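Synaptonemal complex protein 2 (Mus musculus, PDB 5IWZ) is a major component of the axial and lateral elements of meiotic synaptonemal complexes, required for insertion of SYCP3 and for normal chromosome synapsis. Local coordinates at residues S105-S110 with I155-A160; M128-F133 with Q172-K177. All coordinates share one frame; numbering follows the deposited sequence.

Interaction 1 of 2, residues S105-S110 with I155-A160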
ATOM      1  N   SER A 105       3.127 -15.250 -11.988  1.00 23.37           N
ATOM      2  CA  SER A 105       3.017 -16.552 -11.349  1.00 31.56           C
ATOM      3  C   SER A 105       3.361 -16.489  -9.861  1.00 24.55           C
ATOM      4  O   SER A 105       2.652 -17.075  -9.033  1.00 28.69           O
ATOM      5  CB  SER A 105       3.925 -17.542 -12.073  1.00 39.00           C
ATOM      6  OG  SER A 105       4.088 -18.704 -11.300  1.00 41.87           O
ATOM      7  N   TRP A 106       4.439 -15.789  -9.491  1.00 26.26           N
ATOM      8  CA  TRP A 106       4.784 -15.721  -8.071  1.00 27.42           C
ATOM      9  C   TRP A 106       3.686 -15.011  -7.293  1.00 31.43           C
ATOM     10  O   TRP A 106       3.323 -15.429  -6.183  1.00 27.68           O
ATOM     11  CB  TRP A 106       6.131 -15.021  -7.864  1.00 28.35           C
ATOM     12  CG  TRP A 106       7.272 -15.657  -8.620  1.00 27.25           C
ATOM     13  CD1 TRP A 106       7.324 -16.938  -9.126  1.00 24.29           C
ATOM     14  CD2 TRP A 106       8.500 -15.024  -9.003  1.00 27.44           C
ATOM     15  NE1 TRP A 106       8.523 -17.135  -9.787  1.00 29.31           N
ATOM     16  CE2 TRP A 106       9.258 -15.976  -9.727  1.00 25.95           C
ATOM     17  CE3 TRP A 106       9.037 -13.744  -8.802  1.00 32.93           C
ATOM     18  CZ2 TRP A 106      10.518 -15.689 -10.234  1.00 26.65           C
ATOM     19  CZ3 TRP A 106      10.296 -13.459  -9.319  1.00 29.69           C
ATOM     20  CH2 TRP A 106      11.020 -14.429 -10.019  1.00 32.05           C
ATOM     21  N   PHE A 107       3.132 -13.943  -7.874  1.00 23.09           N
ATOM     22  CA  PHE A 107       2.022 -13.236  -7.242  1.00 22.88           C
ATOM     23  C   PHE A 107       0.789 -14.126  -7.131  1.00 26.60           C
ATOM     24  O   PHE A 107       0.114 -14.128  -6.096  1.00 33.14           O
ATOM     25  CB  PHE A 107       1.698 -11.972  -8.048  1.00 24.70           C
ATOM     26  CG  PHE A 107       0.551 -11.202  -7.507  1.00 31.22           C
ATOM     27  CD1 PHE A 107       0.689 -10.451  -6.353  1.00 34.28           C
ATOM     28  CD2 PHE A 107      -0.673 -11.225  -8.150  1.00 34.31           C
ATOM     29  CE1 PHE A 107      -0.385  -9.726  -5.844  1.00 35.91           C
ATOM     30  CE2 PHE A 107      -1.737 -10.509  -7.657  1.00 31.20           C
ATOM     31  CZ  PHE A 107      -1.594  -9.753  -6.500  1.00 27.98           C
ATOM     32  N   GLU A 108       0.473 -14.877  -8.196  1.00 24.54           N
ATOM     33  CA  GLU A 108      -0.622 -15.841  -8.139  1.00 26.40           C
ATOM     34  C   GLU A 108      -0.390 -16.880  -7.050  1.00 31.91           C
ATOM     35  O   GLU A 108      -1.310 -17.230  -6.303  1.00 33.58           O
ATOM     36  CB  GLU A 108      -0.780 -16.543  -9.491  1.00 42.77           C
ATOM     37  CG  GLU A 108      -1.258 -15.656 -10.634  1.00 58.19           C
ATOM     38  CD  GLU A 108      -2.756 -15.447 -10.627  1.00 74.28           C
ATOM     39  OE1 GLU A 108      -3.260 -14.750 -11.538  1.00 81.16           O
ATOM     40  OE2 GLU A 108      -3.431 -15.979  -9.715  1.00 75.17           O
ATOM     41  N   ASN A 109       0.830 -17.422  -6.982  1.00 28.35           N
ATOM     42  CA  ASN A 109       1.205 -18.400  -5.962  1.00 31.62           C
ATOM     43  C   ASN A 109       1.314 -17.797  -4.566  1.00 36.95           C
ATOM     44  O   ASN A 109       1.547 -18.541  -3.610  1.00 40.35           O
ATOM     45  CB  ASN A 109       2.531 -19.060  -6.333  1.00 29.93           C
ATOM     46  CG  ASN A 109       2.413 -19.943  -7.572  1.00 48.60           C
ATOM     47  OD1 ASN A 109       1.317 -20.380  -7.932  1.00 56.05           O
ATOM     48  ND2 ASN A 109       3.535 -20.200  -8.230  1.00 43.26           N
ATOM     49  N   SER A 110       1.186 -16.482  -4.432  1.00 29.10           N
ATOM     50  CA  SER A 110       1.135 -15.821  -3.136  1.00 32.81           C
ATOM     51  C   SER A 110      -0.288 -15.604  -2.654  1.00 37.18           C
ATOM     52  O   SER A 110      -0.481 -15.120  -1.533  1.00 27.64           O
ATOM     53  CB  SER A 110       1.846 -14.461  -3.198  1.00 31.32           C
ATOM     54  OG  SER A 110       3.208 -14.612  -3.567  1.00 34.79           O
ATOM     55  N   ILE A 155      -1.829  -4.304 -13.651  1.00 30.27           N
ATOM     56  CA  ILE A 155      -2.986  -3.438 -13.404  1.00 29.18           C
ATOM     57  C   ILE A 155      -4.253  -4.244 -13.111  1.00 35.88           C
ATOM     58  O   ILE A 155      -4.932  -3.939 -12.125  1.00 32.24           O
ATOM     59  CB  ILE A 155      -3.171  -2.437 -14.563  1.00 31.40           C
ATOM     60  CG1 ILE A 155      -1.979  -1.495 -14.676  1.00 34.86           C
ATOM     61  CG2 ILE A 155      -4.458  -1.651 -14.384  1.00 33.96           C
ATOM     62  CD1 ILE A 155      -1.739  -0.695 -13.460  1.00 36.38           C
ATOM     63  N   PRO A 156      -4.616  -5.268 -13.907  1.00 35.04           N
ATOM     64  CA  PRO A 156      -5.801  -6.069 -13.525  1.00 36.33           C
ATOM     65  C   PRO A 156      -5.627  -6.838 -12.224  1.00 35.89           C
ATOM     66  O   PRO A 156      -6.598  -6.977 -11.467  1.00 31.90           O
ATOM     67  CB  PRO A 156      -5.998  -7.017 -14.724  1.00 37.39           C
ATOM     68  CG  PRO A 156      -4.760  -6.929 -15.525  1.00 39.27           C
ATOM     69  CD  PRO A 156      -4.159  -5.590 -15.274  1.00 37.11           C
ATOM     70  N   GLN A 157      -4.425  -7.354 -11.947  1.00 30.70           N
ATOM     71  CA  GLN A 157      -4.189  -8.091 -10.706  1.00 27.25           C
ATOM     72  C   GLN A 157      -4.392  -7.194  -9.492  1.00 29.51           C
ATOM     73  O   GLN A 157      -5.016  -7.590  -8.502  1.00 28.25           O
ATOM     74  CB  GLN A 157      -2.761  -8.651 -10.681  1.00 25.63           C
ATOM     75  CG  GLN A 157      -2.451  -9.710 -11.729  1.00 37.37           C
ATOM     76  CD  GLN A 157      -2.980 -11.078 -11.353  1.00 39.38           C
ATOM     77  OE1 GLN A 157      -3.318 -11.330 -10.195  1.00 38.86           O
ATOM     78  NE2 GLN A 157      -3.075 -11.969 -12.339  1.00 37.58           N
ATOM     79  N   ILE A 158      -3.825  -5.990  -9.535  1.00 27.04           N
ATOM     80  CA  ILE A 158      -3.920  -5.082  -8.397  1.00 30.72           C
ATOM     81  C   ILE A 158      -5.367  -4.640  -8.165  1.00 29.57           C
ATOM     82  O   ILE A 158      -5.837  -4.611  -7.021  1.00 30.82           O
ATOM     83  CB  ILE A 158      -2.968  -3.890  -8.593  1.00 29.15           C
ATOM     84  CG1 ILE A 158      -1.522  -4.414  -8.595  1.00 29.81           C
ATOM     85  CG2 ILE A 158      -3.203  -2.819  -7.500  1.00 26.43           C
ATOM     86  CD1 ILE A 158      -0.462  -3.351  -8.857  1.00 33.91           C
ATOM     87  N   CYS A 159      -6.100  -4.315  -9.239  1.00 30.82           N
ATOM     88  CA  CYS A 159      -7.508  -3.947  -9.091  1.00 32.78           C
ATOM     89  C   CYS A 159      -8.309  -5.078  -8.458  1.00 37.85           C
ATOM     90  O   CYS A 159      -9.124  -4.849  -7.550  1.00 32.71           O
ATOM     91  CB  CYS A 159      -8.114  -3.568 -10.448  1.00 34.80           C
ATOM     92  SG  CYS A 159      -7.480  -2.062 -11.216  1.00 37.96           S
ATOM     93  N   ALA A 160      -8.105  -6.310  -8.941  1.00 29.91           N
ATOM     94  CA  ALA A 160      -8.783  -7.450  -8.337  1.00 34.12           C
ATOM     95  C   ALA A 160      -8.431  -7.570  -6.857  1.00 32.34           C
ATOM     96  O   ALA A 160      -9.313  -7.807  -6.019  1.00 35.40           O
ATOM     97  CB  ALA A 160      -8.430  -8.737  -9.094  1.00 37.90           C
TER
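Phe-107 and Gln-157 have the nearest CA atoms across segments 105-110 and 155-160, yet these stay 8.8 Å apart, so the backbones do not touch and long side chains must bridge the distance. Segment 105-110 begins on helix 99-108 and runs on into a turn. Helix 144-163, which carries the other segment, is kinked at Pro-156, whose ring nitrogen has no hydrogen to give to the preceding turn. Phe-107 reaches across because chi1 (178°) swings its ring away from the backbone nitrogen, and it slides past Gln-157, which runs the opposite way. The amide oxygen OE1 of Gln-157 lies in the ring plane at the edge, 3.1 Å from CE2 of Phe-107, where the slightly positive ring hydrogens suit a carbonyl oxygen; ring and amide planes stand nearly perpendicular. CB of Gln-157 also packs on CE2 of Phe-107, at 3.7 Å. The other end of the amide serves Glu-108: NE2 of Gln-157 donates to OE1 of Glu-108 over 2.9 Å, with an N-H...O angle of 153°, meeting the oxygen from above the carboxylate plane. Glutamine suits this place because one flat group offers an oxygen to the ring and an N-H to the acid. Lys-111 pairs with both polar side chains, forming a salt bridge with OE2 of Glu-108 and a hydrogen bond with OE1 of Gln-157. In this armadillo-repeat-like domain, Phe-107 also rests on Leu-132 of helix 123-141, while Trp-106 packs on helix 49-63 and Ile-158 on helix 169-185.

Interaction 2 of 2, residues M128-F133 with Q172-K177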
ATOM      1  N   MET A 128       6.765  -9.123   2.366  1.00 28.46           N
ATOM      2  CA  MET A 128       7.026  -9.958   1.193  1.00 26.32           C
ATOM      3  C   MET A 128       6.389  -9.359  -0.047  1.00 22.47           C
ATOM      4  O   MET A 128       7.023  -9.266  -1.104  1.00 27.32           O
ATOM      5  CB  MET A 128       6.511 -11.382   1.424  1.00 22.62           C
ATOM      6  CG  MET A 128       6.774 -12.324   0.221  1.00 26.88           C
ATOM      7  SD  MET A 128       5.945 -13.913   0.381  1.00 34.54           S
ATOM      8  CE  MET A 128       4.326 -13.601  -0.328  1.00 27.98           C
ATOM      9  N   ILE A 129       5.132  -8.919   0.076  1.00 31.45           N
ATOM     10  CA  ILE A 129       4.425  -8.325  -1.056  1.00 28.30           C
ATOM     11  C   ILE A 129       5.041  -6.982  -1.428  1.00 29.05           C
ATOM     12  O   ILE A 129       5.119  -6.613  -2.608  1.00 28.28           O
ATOM     13  CB  ILE A 129       2.928  -8.189  -0.706  1.00 39.33           C
ATOM     14  CG1 ILE A 129       2.260  -9.564  -0.714  1.00 35.48           C
ATOM     15  CG2 ILE A 129       2.230  -7.218  -1.643  1.00 34.86           C
ATOM     16  CD1 ILE A 129       2.480 -10.323  -2.013  1.00 40.51           C
ATOM     17  N   GLU A 130       5.440  -6.201  -0.426  1.00 31.14           N
ATOM     18  CA  GLU A 130       6.146  -4.960  -0.709  1.00 30.75           C
ATOM     19  C   GLU A 130       7.447  -5.237  -1.456  1.00 28.68           C
ATOM     20  O   GLU A 130       7.773  -4.551  -2.437  1.00 27.09           O
ATOM     21  CB  GLU A 130       6.405  -4.233   0.607  1.00 39.53           C
ATOM     22  CG  GLU A 130       6.942  -2.842   0.480  1.00 56.82           C
ATOM     23  CD  GLU A 130       7.361  -2.295   1.832  1.00 74.26           C
ATOM     24  OE1 GLU A 130       6.880  -2.825   2.875  1.00 75.57           O
ATOM     25  OE2 GLU A 130       8.179  -1.347   1.846  1.00 86.21           O
ATOM     26  N   ASP A 131       8.195  -6.265  -1.025  1.00 27.94           N
ATOM     27  CA  ASP A 131       9.414  -6.648  -1.741  1.00 24.35           C
ATOM     28  C   ASP A 131       9.114  -7.083  -3.171  1.00 23.21           C
ATOM     29  O   ASP A 131       9.897  -6.810  -4.094  1.00 25.28           O
ATOM     30  CB  ASP A 131      10.125  -7.777  -0.996  1.00 23.91           C
ATOM     31  CG  ASP A 131      10.658  -7.337   0.358  1.00 35.46           C
ATOM     32  OD1 ASP A 131      10.979  -6.131   0.507  1.00 45.97           O
ATOM     33  OD2 ASP A 131      10.731  -8.194   1.270  1.00 29.86           O
ATOM     34  N   LEU A 132       8.004  -7.792  -3.368  1.00 24.25           N
ATOM     35  CA  LEU A 132       7.632  -8.208  -4.720  1.00 26.60           C
ATOM     36  C   LEU A 132       7.349  -6.995  -5.608  1.00 26.32           C
ATOM     37  O   LEU A 132       7.854  -6.902  -6.736  1.00 24.64           O
ATOM     38  CB  LEU A 132       6.421  -9.135  -4.651  1.00 23.80           C
ATOM     39  CG  LEU A 132       5.931  -9.746  -5.968  1.00 28.99           C
ATOM     40  CD1 LEU A 132       6.832 -10.871  -6.406  1.00 34.44           C
ATOM     41  CD2 LEU A 132       4.529 -10.260  -5.814  1.00 24.04           C
ATOM     42  N   PHE A 133       6.544  -6.046  -5.111  1.00 30.07           N
ATOM     43  CA  PHE A 133       6.235  -4.871  -5.921  1.00 27.52           C
ATOM     44  C   PHE A 133       7.467  -4.006  -6.141  1.00 29.43           C
ATOM     45  O   PHE A 133       7.632  -3.458  -7.236  1.00 30.93           O
ATOM     46  CB  PHE A 133       5.106  -4.070  -5.279  1.00 30.54           C
ATOM     47  CG  PHE A 133       3.748  -4.675  -5.496  1.00 36.68           C
ATOM     48  CD1 PHE A 133       3.310  -4.982  -6.776  1.00 43.12           C
ATOM     49  CD2 PHE A 133       2.910  -4.945  -4.421  1.00 38.39           C
ATOM     50  CE1 PHE A 133       2.062  -5.556  -6.985  1.00 41.70           C
ATOM     51  CE2 PHE A 133       1.659  -5.515  -4.626  1.00 41.44           C
ATOM     52  CZ  PHE A 133       1.236  -5.823  -5.909  1.00 39.20           C
ATOM     53  N   GLN A 172      -3.572  -4.209   0.442  1.00 26.83           N
ATOM     54  CA  GLN A 172      -4.247  -3.438  -0.592  1.00 25.10           C
ATOM     55  C   GLN A 172      -3.651  -2.045  -0.705  1.00 27.00           C
ATOM     56  O   GLN A 172      -3.445  -1.552  -1.818  1.00 25.59           O
ATOM     57  CB  GLN A 172      -5.748  -3.383  -0.312  1.00 29.14           C
ATOM     58  CG  GLN A 172      -6.389  -4.760  -0.294  1.00 30.70           C
ATOM     59  CD  GLN A 172      -7.807  -4.729   0.209  1.00 38.18           C
ATOM     60  OE1 GLN A 172      -8.138  -3.938   1.080  1.00 35.47           O
ATOM     61  NE2 GLN A 172      -8.659  -5.599  -0.335  1.00 35.93           N
ATOM     62  N   GLN A 173      -3.338  -1.402   0.432  1.00 24.20           N
ATOM     63  CA  GLN A 173      -2.774  -0.051   0.377  1.00 29.30           C
ATOM     64  C   GLN A 173      -1.434  -0.045  -0.350  1.00 28.15           C
ATOM     65  O   GLN A 173      -1.142   0.864  -1.140  1.00 23.63           O
ATOM     66  CB  GLN A 173      -2.621   0.531   1.794  1.00 24.60           C
ATOM     67  CG  GLN A 173      -3.937   0.909   2.460  1.00 32.45           C
ATOM     68  CD  GLN A 173      -3.792   1.308   3.944  1.00 45.77           C
ATOM     69  OE1 GLN A 173      -2.718   1.167   4.549  1.00 38.98           O
ATOM     70  NE2 GLN A 173      -4.887   1.813   4.528  1.00 37.81           N
ATOM     71  N   GLU A 174      -0.596  -1.048  -0.077  1.00 21.15           N
ATOM     72  CA  GLU A 174       0.698  -1.152  -0.740  1.00 27.56           C
ATOM     73  C   GLU A 174       0.535  -1.373  -2.245  1.00 23.23           C
ATOM     74  O   GLU A 174       1.214  -0.731  -3.058  1.00 22.07           O
ATOM     75  CB  GLU A 174       1.496  -2.292  -0.091  1.00 31.87           C
ATOM     76  CG  GLU A 174       2.717  -2.752  -0.868  1.00 41.80           C
ATOM     77  CD  GLU A 174       3.755  -1.658  -0.999  1.00 50.42           C
ATOM     78  OE1 GLU A 174       3.695  -0.676  -0.214  1.00 50.32           O
ATOM     79  OE2 GLU A 174       4.621  -1.768  -1.899  1.00 54.49           O
ATOM     80  N   ALA A 175      -0.371  -2.273  -2.635  1.00 22.62           N
ATOM     81  CA  ALA A 175      -0.558  -2.564  -4.055  1.00 28.13           C
ATOM     82  C   ALA A 175      -1.175  -1.378  -4.788  1.00 32.57           C
ATOM     83  O   ALA A 175      -0.741  -1.020  -5.892  1.00 25.82           O
ATOM     84  CB  ALA A 175      -1.439  -3.796  -4.227  1.00 22.98           C
ATOM     85  N   LEU A 176      -2.202  -0.768  -4.191  1.00 28.71           N
ATOM     86  CA  LEU A 176      -2.878   0.352  -4.826  1.00 27.72           C
ATOM     87  C   LEU A 176      -1.918   1.515  -5.060  1.00 26.26           C
ATOM     88  O   LEU A 176      -1.975   2.184  -6.097  1.00 33.93           O
ATOM     89  CB  LEU A 176      -4.069   0.772  -3.963  1.00 27.91           C
ATOM     90  CG  LEU A 176      -4.941   1.934  -4.413  1.00 30.16           C
ATOM     91  CD1 LEU A 176      -5.368   1.667  -5.830  1.00 28.52           C
ATOM     92  CD2 LEU A 176      -6.166   2.077  -3.484  1.00 29.35           C
ATOM     93  N   LYS A 177      -1.001   1.750  -4.128  1.00 33.63           N
ATOM     94  CA  LYS A 177      -0.087   2.875  -4.290  1.00 31.39           C
ATOM     95  C   LYS A 177       0.961   2.589  -5.360  1.00 27.04           C
ATOM     96  O   LYS A 177       1.342   3.491  -6.120  1.00 26.68           O
ATOM     97  CB  LYS A 177       0.549   3.207  -2.942  1.00 37.37           C
ATOM     98  CG  LYS A 177       1.974   3.663  -2.981  1.00 44.69           C
ATOM     99  CD  LYS A 177       2.457   3.991  -1.559  1.00 56.34           C
ATOM    100  CE  LYS A 177       2.242   2.806  -0.624  1.00 61.35           C
ATOM    101  NZ  LYS A 177       2.097   3.191   0.813  1.00 61.96           N
TER
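Glu-174 and Glu-130 cross at about a right angle where helix 123-141 meets helix 169-185 in the armadillo-repeat-like domain. The axes of segments 128-133 and 172-177 run nearly parallel, 9° apart in direction and 10.0 Å at closest approach. A bend at chi2 (63°) brings the carboxylate of Glu-174 over to the aliphatic part of Glu-130, with OE2 of Glu-174 3.5 Å from CG of Glu-130, while Glu-130 continues extended beyond CG. Phe-133 runs past Glu-174 in the opposite sense and sets its ring obliquely against Ala-175, with CE2 of Phe-133 3.6 Å from CB of Ala-175. The short methyl of alanine lets the large ring come close to the facing helix. Replacing Glu-174 by alanine would remove its carboxylate, and is likely to open a gap beside Glu-130 and Phe-133 and leave Lys-178 without its salt-bridge mate. That lysine, one turn further along the same helix, pairs with OE2 of Glu-174 and probably offsets the repulsion from Glu-130, whose OE1 is 4.9 Å from OE1 of Glu-174. Cohesion between the segments thus rests on van der Waals packing, the acid of Glu-174 finding its charge partner within its own helix.

Overall arrangement
Both interactions lie in the armadillo-repeat-like domain, and their segments alternate along the chain. Interaction 2 is the buried one, its centre about 5 Å from the centre of the chain, and joins helices by packing; interaction 1 is partly buried, its centre about 14 Å from that of the chain, and adds a polar bridge to its packing. Each matches a phenylalanine with a smaller or flexible partner and sets an acid beside a lysine, though only in interaction 1 does a hydrogen bond join the segments. The two centres are about 11 Å apart, and Ile-158 packs on both Phe-133 and Ala-175, beside their mutual contact, so helices 99-108, 123-141, 144-163 and 169-185 pack against one another.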